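Local coordinates for protein cyclic GMP-AMP synthase-like receptor (Tribolium castaneum, PDB 7LT2) that senses double-stranded RNA and, as a nucleotidyltransferase of innate immunity, joins ATP and GTP into the second messenger 2',3'-cyclic GMP-AMP, at residues H273-H287 with Y312-W325. Residues are numbered along the deposited sequence; the frame is centred on the assembly and turned at random.
Sequences HPNIASYYIKTVFLH and YNEFIADQSIPYYW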
ATOM      1  N   HIS A 273      12.669  14.635   8.444  1.00 22.43           N
ATOM      2  CA  HIS A 273      11.500  15.340   7.905  1.00 19.97           C
ATOM      3  C   HIS A 273      10.300  14.407   7.762  1.00 18.27           C
ATOM      4  O   HIS A 273       9.858  14.097   6.649  1.00 22.56           O
ATOM      5  CB  HIS A 273      11.837  16.030   6.578  1.00 21.08           C
ATOM      6  CG  HIS A 273      12.449  15.137   5.537  1.00 22.81           C
ATOM      7  ND1 HIS A 273      13.772  14.747   5.572  1.00 20.56           N
ATOM      8  CD2 HIS A 273      11.935  14.615   4.397  1.00 19.35           C
ATOM      9  CE1 HIS A 273      14.037  14.002   4.514  1.00 25.37           C
ATOM     10  NE2 HIS A 273      12.939  13.901   3.788  1.00 19.48           N
ATOM     11  N   PRO A 274       9.697  13.999   8.884  1.00 21.34           N
ATOM     12  CA  PRO A 274       8.501  13.140   8.814  1.00 21.92           C
ATOM     13  C   PRO A 274       7.293  13.830   8.208  1.00 26.15           C
ATOM     14  O   PRO A 274       6.263  13.172   8.003  1.00 26.43           O
ATOM     15  CB  PRO A 274       8.240  12.773  10.284  1.00 25.97           C
ATOM     16  CG  PRO A 274       9.451  13.223  11.046  1.00 25.86           C
ATOM     17  CD  PRO A 274      10.037  14.350  10.271  1.00 23.68           C
ATOM     18  N   ASN A 275       7.386  15.132   7.927  1.00 19.52           N
ATOM     19  CA  ASN A 275       6.328  15.861   7.238  1.00 21.97           C
ATOM     20  C   ASN A 275       6.024  15.302   5.854  1.00 25.15           C
ATOM     21  O   ASN A 275       4.948  15.581   5.314  1.00 23.84           O
ATOM     22  CB  ASN A 275       6.722  17.330   7.098  1.00 19.98           C
ATOM     23  CG  ASN A 275       7.394  17.873   8.339  1.00 21.54           C
ATOM     24  OD1 ASN A 275       8.512  17.487   8.675  1.00 21.73           O
ATOM     25  ND2 ASN A 275       6.711  18.785   9.028  1.00 21.16           N
ATOM     26  N   ILE A 276       6.951  14.549   5.260  1.00 19.08           N
ATOM     27  CA  ILE A 276       6.814  14.033   3.900  1.00 19.61           C
ATOM     28  C   ILE A 276       6.327  12.592   3.975  1.00 21.55           C
ATOM     29  O   ILE A 276       6.962  11.748   4.615  1.00 22.00           O
ATOM     30  CB  ILE A 276       8.142  14.121   3.131  1.00 18.68           C
ATOM     31  CG1 ILE A 276       8.636  15.570   3.056  1.00 20.14           C
ATOM     32  CG2 ILE A 276       8.001  13.493   1.739  1.00 18.81           C
ATOM     33  CD1 ILE A 276       7.743  16.497   2.248  1.00 23.38           C
ATOM     34  N   ALA A 277       5.206  12.304   3.319  1.00 18.05           N
ATOM     35  CA  ALA A 277       4.669  10.952   3.318  1.00 18.70           C
ATOM     36  C   ALA A 277       5.518  10.023   2.449  1.00 18.14           C
ATOM     37  O   ALA A 277       6.106  10.436   1.445  1.00 18.69           O
ATOM     38  CB  ALA A 277       3.224  10.955   2.817  1.00 20.57           C
ATOM     39  N   SER A 278       5.564   8.748   2.845  1.00 19.74           N
ATOM     40  CA  SER A 278       6.376   7.772   2.123  1.00 19.25           C
ATOM     41  C   SER A 278       5.966   7.662   0.658  1.00 19.17           C
ATOM     42  O   SER A 278       6.824   7.485  -0.215  1.00 16.61           O
ATOM     43  CB  SER A 278       6.289   6.409   2.808  1.00 20.55           C
ATOM     44  OG  SER A 278       6.874   6.456   4.098  1.00 21.11           O
ATOM     45  N   TYR A 279       4.668   7.771   0.357  1.00 19.28           N
ATOM     46  CA  TYR A 279       4.251   7.638  -1.037  1.00 18.18           C
ATOM     47  C   TYR A 279       4.793   8.772  -1.894  1.00 18.95           C
ATOM     48  O   TYR A 279       4.947   8.606  -3.110  1.00 18.44           O
ATOM     49  CB  TYR A 279       2.726   7.577  -1.153  1.00 18.78           C
ATOM     50  CG  TYR A 279       2.245   7.267  -2.562  1.00 21.94           C
ATOM     51  CD1 TYR A 279       2.468   6.018  -3.139  1.00 20.30           C
ATOM     52  CD2 TYR A 279       1.582   8.224  -3.317  1.00 21.48           C
ATOM     53  CE1 TYR A 279       2.030   5.732  -4.430  1.00 20.60           C
ATOM     54  CE2 TYR A 279       1.138   7.947  -4.601  1.00 17.79           C
ATOM     55  CZ  TYR A 279       1.370   6.704  -5.156  1.00 20.40           C
ATOM     56  OH  TYR A 279       0.921   6.445  -6.434  1.00 20.72           O
ATOM     57  N   TYR A 280       5.083   9.927  -1.288  1.00 18.19           N
ATOM     58  CA  TYR A 280       5.666  11.020  -2.057  1.00 19.29           C
ATOM     59  C   TYR A 280       7.080  10.672  -2.500  1.00 17.67           C
ATOM     60  O   TYR A 280       7.501  11.038  -3.604  1.00 19.23           O
ATOM     61  CB  TYR A 280       5.666  12.320  -1.241  1.00 17.30           C
ATOM     62  CG  TYR A 280       4.320  12.708  -0.652  1.00 21.15           C
ATOM     63  CD1 TYR A 280       3.138  12.139  -1.111  1.00 22.81           C
ATOM     64  CD2 TYR A 280       4.241  13.649   0.363  1.00 21.23           C
ATOM     65  CE1 TYR A 280       1.914  12.490  -0.566  1.00 27.39           C
ATOM     66  CE2 TYR A 280       3.023  14.013   0.910  1.00 26.31           C
ATOM     67  CZ  TYR A 280       1.865  13.428   0.441  1.00 29.49           C
ATOM     68  OH  TYR A 280       0.649  13.780   0.984  1.00 32.52           O
ATOM     69  N   ILE A 281       7.830   9.966  -1.648  1.00 17.71           N
ATOM     70  CA  ILE A 281       9.156   9.494  -2.039  1.00 18.78           C
ATOM     71  C   ILE A 281       9.042   8.412  -3.103  1.00 15.93           C
ATOM     72  O   ILE A 281       9.776   8.421  -4.100  1.00 17.22           O
ATOM     73  CB  ILE A 281       9.930   9.000  -0.805  1.00 14.82           C
ATOM     74  CG1 ILE A 281      10.225  10.170   0.135  1.00 18.00           C
ATOM     75  CG2 ILE A 281      11.233   8.325  -1.218  1.00 18.16           C
ATOM     76  CD1 ILE A 281      10.713   9.742   1.503  1.00 19.53           C
ATOM     77  N   LYS A 282       8.119   7.462  -2.912  1.00 15.92           N
ATOM     78  CA  LYS A 282       7.868   6.454  -3.941  1.00 15.79           C
ATOM     79  C   LYS A 282       7.539   7.112  -5.274  1.00 18.50           C
ATOM     80  O   LYS A 282       8.047   6.698  -6.323  1.00 15.28           O
ATOM     81  CB  LYS A 282       6.727   5.532  -3.503  1.00 15.55           C
ATOM     82  CG  LYS A 282       6.548   4.289  -4.376  1.00 15.87           C
ATOM     83  CD  LYS A 282       5.260   3.551  -4.030  1.00 17.11           C
ATOM     84  CE  LYS A 282       5.113   2.271  -4.847  1.00 20.26           C
ATOM     85  NZ  LYS A 282       3.768   1.653  -4.655  1.00 17.06           N
ATOM     86  N   THR A 283       6.711   8.163  -5.242  1.00 17.81           N
ATOM     87  CA  THR A 283       6.322   8.861  -6.463  1.00 16.84           C
ATOM     88  C   THR A 283       7.523   9.502  -7.144  1.00 20.70           C
ATOM     89  O   THR A 283       7.646   9.456  -8.374  1.00 16.76           O
ATOM     90  CB  THR A 283       5.258   9.914  -6.147  1.00 18.39           C
ATOM     91  OG1 THR A 283       4.072   9.270  -5.659  1.00 20.41           O
ATOM     92  CG2 THR A 283       4.913  10.720  -7.394  1.00 18.88           C
ATOM     93  N   VAL A 284       8.414  10.121  -6.366  1.00 18.40           N
ATOM     94  CA  VAL A 284       9.630  10.686  -6.946  1.00 16.32           C
ATOM     95  C   VAL A 284      10.412   9.610  -7.693  1.00 16.25           C
ATOM     96  O   VAL A 284      10.901   9.836  -8.806  1.00 17.79           O
ATOM     97  CB  VAL A 284      10.481  11.363  -5.855  1.00 18.38           C
ATOM     98  CG1 VAL A 284      11.891  11.627  -6.351  1.00 18.59           C
ATOM     99  CG2 VAL A 284       9.826  12.665  -5.412  1.00 18.08           C
ATOM    100  N   PHE A 285      10.507   8.409  -7.118  1.00 18.24           N
ATOM    101  CA  PHE A 285      11.248   7.343  -7.791  1.00 16.69           C
ATOM    102  C   PHE A 285      10.539   6.851  -9.050  1.00 16.32           C
ATOM    103  O   PHE A 285      11.210   6.480 -10.018  1.00 17.39           O
ATOM    104  CB  PHE A 285      11.520   6.184  -6.827  1.00 16.92           C
ATOM    105  CG  PHE A 285      12.794   6.348  -6.048  1.00 17.04           C
ATOM    106  CD1 PHE A 285      12.833   7.172  -4.933  1.00 17.97           C
ATOM    107  CD2 PHE A 285      13.961   5.709  -6.453  1.00 18.98           C
ATOM    108  CE1 PHE A 285      14.007   7.340  -4.219  1.00 17.65           C
ATOM    109  CE2 PHE A 285      15.141   5.871  -5.745  1.00 17.58           C
ATOM    110  CZ  PHE A 285      15.165   6.689  -4.625  1.00 21.00           C
ATOM    111  N   LEU A 286       9.200   6.853  -9.074  1.00 18.53           N
ATOM    112  CA  LEU A 286       8.495   6.554 -10.321  1.00 17.07           C
ATOM    113  C   LEU A 286       8.876   7.546 -11.414  1.00 20.54           C
ATOM    114  O   LEU A 286       9.110   7.154 -12.563  1.00 19.48           O
ATOM    115  CB  LEU A 286       6.980   6.556 -10.099  1.00 17.03           C
ATOM    116  CG  LEU A 286       6.389   5.482  -9.186  1.00 19.18           C
ATOM    117  CD1 LEU A 286       4.893   5.685  -9.035  1.00 20.48           C
ATOM    118  CD2 LEU A 286       6.683   4.084  -9.730  1.00 19.39           C
ATOM    119  N   HIS A 287       8.955   8.835 -11.073  1.00 17.70           N
ATOM    120  CA  HIS A 287       9.404   9.828 -12.044  1.00 20.20           C
ATOM    121  C   HIS A 287      10.848   9.588 -12.458  1.00 19.15           C
ATOM    122  O   HIS A 287      11.189   9.720 -13.639  1.00 21.86           O
ATOM    123  CB  HIS A 287       9.244  11.235 -11.470  1.00 19.72           C
ATOM    124  CG  HIS A 287       7.822  11.663 -11.329  1.00 18.08           C
ATOM    125  ND1 HIS A 287       6.967  11.758 -12.406  1.00 21.49           N
ATOM    126  CD2 HIS A 287       7.098  12.013 -10.240  1.00 17.86           C
ATOM    127  CE1 HIS A 287       5.780  12.157 -11.988  1.00 21.29           C
ATOM    128  NE2 HIS A 287       5.833  12.321 -10.678  1.00 20.80           N
ATOM    129  N   TYR A 312      15.468  14.071  -5.502  1.00 20.94           N
ATOM    130  CA  TYR A 312      14.417  14.196  -4.495  1.00 19.93           C
ATOM    131  C   TYR A 312      14.398  15.598  -3.889  1.00 23.36           C
ATOM    132  O   TYR A 312      13.328  16.199  -3.726  1.00 23.31           O
ATOM    133  CB  TYR A 312      14.629  13.120  -3.425  1.00 20.60           C
ATOM    134  CG  TYR A 312      13.804  13.239  -2.165  1.00 19.02           C
ATOM    135  CD1 TYR A 312      12.421  13.176  -2.207  1.00 20.27           C
ATOM    136  CD2 TYR A 312      14.419  13.359  -0.926  1.00 17.64           C
ATOM    137  CE1 TYR A 312      11.668  13.265  -1.050  1.00 20.54           C
ATOM    138  CE2 TYR A 312      13.679  13.443   0.234  1.00 22.66           C
ATOM    139  CZ  TYR A 312      12.306  13.393   0.168  1.00 20.60           C
ATOM    140  OH  TYR A 312      11.574  13.476   1.330  1.00 22.09           O
ATOM    141  N   ASN A 313      15.576  16.145  -3.579  1.00 21.71           N
ATOM    142  CA  ASN A 313      15.636  17.504  -3.054  1.00 23.49           C
ATOM    143  C   ASN A 313      15.111  18.527  -4.056  1.00 27.66           C
ATOM    144  O   ASN A 313      14.487  19.518  -3.657  1.00 25.65           O
ATOM    145  CB  ASN A 313      17.069  17.847  -2.647  1.00 20.80           C
ATOM    146  CG  ASN A 313      17.133  19.030  -1.705  1.00 31.31           C
ATOM    147  OD1 ASN A 313      16.159  19.339  -1.021  1.00 30.97           O
ATOM    148  ND2 ASN A 313      18.278  19.697  -1.664  1.00 33.76           N
ATOM    149  N   GLU A 314      15.340  18.306  -5.355  1.00 23.95           N
ATOM    150  CA  GLU A 314      14.853  19.256  -6.356  1.00 22.73           C
ATOM    151  C   GLU A 314      13.330  19.269  -6.423  1.00 22.70           C
ATOM    152  O   GLU A 314      12.725  20.327  -6.635  1.00 24.20           O
ATOM    153  CB  GLU A 314      15.445  18.933  -7.729  1.00 27.99           C
ATOM    154  CG  GLU A 314      16.955  19.067  -7.803  1.00 28.60           C
ATOM    155  CD  GLU A 314      17.433  20.494  -7.606  1.00 47.82           C
ATOM    156  OE1 GLU A 314      16.609  21.428  -7.732  1.00 48.25           O
ATOM    157  OE2 GLU A 314      18.636  20.683  -7.323  1.00 50.48           O
ATOM    158  N   PHE A 315      12.693  18.104  -6.272  1.00 22.76           N
ATOM    159  CA  PHE A 315      11.235  18.065  -6.181  1.00 21.22           C
ATOM    160  C   PHE A 315      10.740  18.867  -4.986  1.00 23.04           C
ATOM    161  O   PHE A 315       9.797  19.657  -5.098  1.00 23.47           O
ATOM    162  CB  PHE A 315      10.746  16.618  -6.076  1.00 18.88           C
ATOM    163  CG  PHE A 315      10.658  15.898  -7.398  1.00 22.37           C
ATOM    164  CD1 PHE A 315       9.529  16.012  -8.194  1.00 25.29           C
ATOM    165  CD2 PHE A 315      11.692  15.082  -7.827  1.00 23.51           C
ATOM    166  CE1 PHE A 315       9.439  15.338  -9.405  1.00 24.43           C
ATOM    167  CE2 PHE A 315      11.609  14.405  -9.029  1.00 23.68           C
ATOM    168  CZ  PHE A 315      10.480  14.534  -9.822  1.00 21.48           C
ATOM    169  N   ILE A 316      11.363  18.662  -3.825  1.00 21.28           N
ATOM    170  CA  ILE A 316      10.950  19.368  -2.616  1.00 19.52           C
ATOM    171  C   ILE A 316      11.164  20.866  -2.780  1.00 21.89           C
ATOM    172  O   ILE A 316      10.285  21.677  -2.463  1.00 24.34           O
ATOM    173  CB  ILE A 316      11.705  18.819  -1.391  1.00 21.82           C
ATOM    174  CG1 ILE A 316      11.399  17.334  -1.183  1.00 23.32           C
ATOM    175  CG2 ILE A 316      11.348  19.613  -0.143  1.00 23.49           C
ATOM    176  CD1 ILE A 316       9.956  17.054  -0.835  1.00 27.08           C
ATOM    177  N   ALA A 317      12.342  21.256  -3.278  1.00 24.26           N
ATOM    178  CA  ALA A 317      12.631  22.672  -3.497  1.00 26.74           C
ATOM    179  C   ALA A 317      11.643  23.295  -4.475  1.00 27.37           C
ATOM    180  O   ALA A 317      11.181  24.424  -4.269  1.00 26.78           O
ATOM    181  CB  ALA A 317      14.062  22.844  -4.003  1.00 25.23           C
ATOM    182  N   ASP A 318      11.310  22.574  -5.548  1.00 28.25           N
ATOM    183  CA  ASP A 318      10.310  23.040  -6.501  1.00 25.33           C
ATOM    184  C   ASP A 318       8.903  23.033  -5.912  1.00 25.02           C
ATOM    185  O   ASP A 318       7.992  23.612  -6.517  1.00 30.70           O
ATOM    186  CB  ASP A 318      10.366  22.171  -7.762  1.00 26.80           C
ATOM    187  CG  ASP A 318       9.573  22.756  -8.917  1.00 35.06           C
ATOM    188  OD1 ASP A 318       9.812  23.929  -9.279  1.00 34.78           O
ATOM    189  OD2 ASP A 318       8.721  22.031  -9.477  1.00 36.79           O
ATOM    190  N   GLN A 319       8.716  22.399  -4.751  1.00 25.41           N
ATOM    191  CA  GLN A 319       7.429  22.339  -4.059  1.00 22.51           C
ATOM    192  C   GLN A 319       6.353  21.675  -4.918  1.00 27.45           C
ATOM    193  O   GLN A 319       5.175  22.026  -4.846  1.00 24.78           O
ATOM    194  CB  GLN A 319       6.994  23.733  -3.587  1.00 25.30           C
ATOM    195  CG  GLN A 319       8.037  24.378  -2.683  1.00 25.96           C
ATOM    196  CD  GLN A 319       7.612  25.711  -2.106  1.00 34.45           C
ATOM    197  OE1 GLN A 319       6.497  26.182  -2.337  1.00 35.02           O
ATOM    198  NE2 GLN A 319       8.510  26.332  -1.348  1.00 33.43           N
ATOM    199  N   SER A 320       6.748  20.690  -5.722  1.00 24.92           N
ATOM    200  CA  SER A 320       5.796  19.976  -6.564  1.00 26.92           C
ATOM    201  C   SER A 320       6.255  18.537  -6.737  1.00 22.92           C
ATOM    202  O   SER A 320       7.377  18.293  -7.190  1.00 23.64           O
ATOM    203  CB  SER A 320       5.651  20.658  -7.926  1.00 31.79           C
ATOM    204  OG  SER A 320       4.853  19.874  -8.799  1.00 31.39           O
ATOM    205  N   ILE A 321       5.397  17.595  -6.356  1.00 21.53           N
ATOM    206  CA  ILE A 321       5.576  16.187  -6.694  1.00 20.73           C
ATOM    207  C   ILE A 321       4.301  15.746  -7.398  1.00 23.88           C
ATOM    208  O   ILE A 321       3.320  15.380  -6.730  1.00 22.23           O
ATOM    209  CB  ILE A 321       5.863  15.324  -5.456  1.00 19.77           C
ATOM    210  CG1 ILE A 321       7.120  15.819  -4.743  1.00 19.55           C
ATOM    211  CG2 ILE A 321       6.017  13.857  -5.858  1.00 21.37           C
ATOM    212  CD1 ILE A 321       7.470  15.022  -3.487  1.00 21.79           C
ATOM    213  N   PRO A 322       4.251  15.803  -8.726  1.00 21.74           N
ATOM    214  CA  PRO A 322       3.029  15.399  -9.431  1.00 23.72           C
ATOM    215  C   PRO A 322       2.712  13.936  -9.167  1.00 24.58           C
ATOM    216  O   PRO A 322       3.596  13.076  -9.197  1.00 22.41           O
ATOM    217  CB  PRO A 322       3.366  15.649 -10.905  1.00 24.20           C
ATOM    218  CG  PRO A 322       4.487  16.637 -10.883  1.00 26.07           C
ATOM    219  CD  PRO A 322       5.278  16.320  -9.645  1.00 24.05           C
ATOM    220  N   TYR A 323       1.444  13.670  -8.863  1.00 24.91           N
ATOM    221  CA  TYR A 323       0.933  12.309  -8.883  1.00 22.94           C
ATOM    222  C   TYR A 323       1.337  11.657 -10.199  1.00 19.60           C
ATOM    223  O   TYR A 323       1.136  12.227 -11.274  1.00 22.32           O
ATOM    224  CB  TYR A 323      -0.589  12.346  -8.710  1.00 23.73           C
ATOM    225  CG  TYR A 323      -1.306  11.014  -8.648  1.00 24.69           C
ATOM    226  CD1 TYR A 323      -0.781   9.934  -7.948  1.00 24.15           C
ATOM    227  CD2 TYR A 323      -2.542  10.855  -9.265  1.00 26.28           C
ATOM    228  CE1 TYR A 323      -1.459   8.726  -7.890  1.00 25.51           C
ATOM    229  CE2 TYR A 323      -3.222   9.657  -9.212  1.00 25.44           C
ATOM    230  CZ  TYR A 323      -2.681   8.598  -8.524  1.00 29.04           C
ATOM    231  OH  TYR A 323      -3.376   7.405  -8.479  1.00 28.61           O
ATOM    232  N   TYR A 324       1.966  10.484 -10.109  1.00 19.46           N
ATOM    233  CA  TYR A 324       2.572   9.887 -11.296  1.00 20.84           C
ATOM    234  C   TYR A 324       1.533   9.552 -12.359  1.00 21.85           C
ATOM    235  O   TYR A 324       1.830   9.607 -13.559  1.00 19.76           O
ATOM    236  CB  TYR A 324       3.355   8.634 -10.902  1.00 21.89           C
ATOM    237  CG  TYR A 324       3.997   7.913 -12.063  1.00 21.23           C
ATOM    238  CD1 TYR A 324       5.120   8.437 -12.696  1.00 16.53           C
ATOM    239  CD2 TYR A 324       3.485   6.706 -12.523  1.00 20.15           C
ATOM    240  CE1 TYR A 324       5.714   7.775 -13.759  1.00 17.00           C
ATOM    241  CE2 TYR A 324       4.077   6.039 -13.578  1.00 21.36           C
ATOM    242  CZ  TYR A 324       5.186   6.582 -14.195  1.00 19.06           C
ATOM    243  OH  TYR A 324       5.772   5.923 -15.251  1.00 20.15           O
ATOM    244  N   TRP A 325       0.315   9.219 -11.940  1.00 21.57           N
ATOM    245  CA  TRP A 325      -0.724   8.770 -12.854  1.00 22.76           C
ATOM    246  C   TRP A 325      -1.666   9.880 -13.296  1.00 21.70           C
ATOM    247  O   TRP A 325      -2.392   9.698 -14.278  1.00 22.27           O
ATOM    248  CB  TRP A 325      -1.525   7.637 -12.202  1.00 21.35           C
ATOM    249  CG  TRP A 325      -0.644   6.500 -11.807  1.00 19.78           C
ATOM    250  CD1 TRP A 325      -0.153   6.235 -10.564  1.00 19.88           C
ATOM    251  CD2 TRP A 325      -0.114   5.490 -12.674  1.00 17.19           C
ATOM    252  NE1 TRP A 325       0.641   5.112 -10.599  1.00 19.84           N
ATOM    253  CE2 TRP A 325       0.680   4.635 -11.884  1.00 20.04           C
ATOM    254  CE3 TRP A 325      -0.247   5.218 -14.040  1.00 21.55           C
ATOM    255  CZ2 TRP A 325       1.345   3.525 -12.415  1.00 18.74           C
ATOM    256  CZ3 TRP A 325       0.410   4.120 -14.566  1.00 17.96           C
ATOM    257  CH2 TRP A 325       1.200   3.288 -13.754  1.00 19.73           C
TER
HETATM  258  O   HOH W   1       2.293   8.792  -7.679  1.00 20.15           O
HETATM  259  O   HOH W   2       8.094   5.000 -14.078  1.00 21.51           O
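Val284 fills the hollow between Tyr312, Phe315 and Ile321, a compact example of how helices pack in the helical HhH/H2TH-like domain of a Mab-21 enzyme. Both methyls rest on Phe315: CG2 over the ring face, a CH-pi contact 4.2 Å from the centroid, and CG1 against CD2. CG2 also meets Ile321 CD1 and the edge of Tyr312. Helices 278-287 and 312-318 cross at 114°, and the chain after Gln319, released by a Schellman motif there, turns across the flank of helix 278-287. There Ile321 presses on Tyr280 CB and Thr283 CG2. Further on, chi1 of 178° swings the Tyr324 ring away from its own N, so that one face lies against Leu286 CB and an edge turns to the face of His287, the planes at 67°. At the far end Tyr312 passes Ile281 CG1, and Tyr312 OH and His273 NE2 share a 2.8 Å hydrogen bond in the imidazole plane. A water bridges Tyr279 OH, Thr283 OG1 and Tyr324 N; Tyr279 OH also hydrogen-bonds to Glu248, like Tyr279 a probable ATP-site residue by analogy with relatives. His287 NE2 donates to Pro322 O at 2.8 Å, nearly straight at 174°, with the oxygen in the imidazole plane.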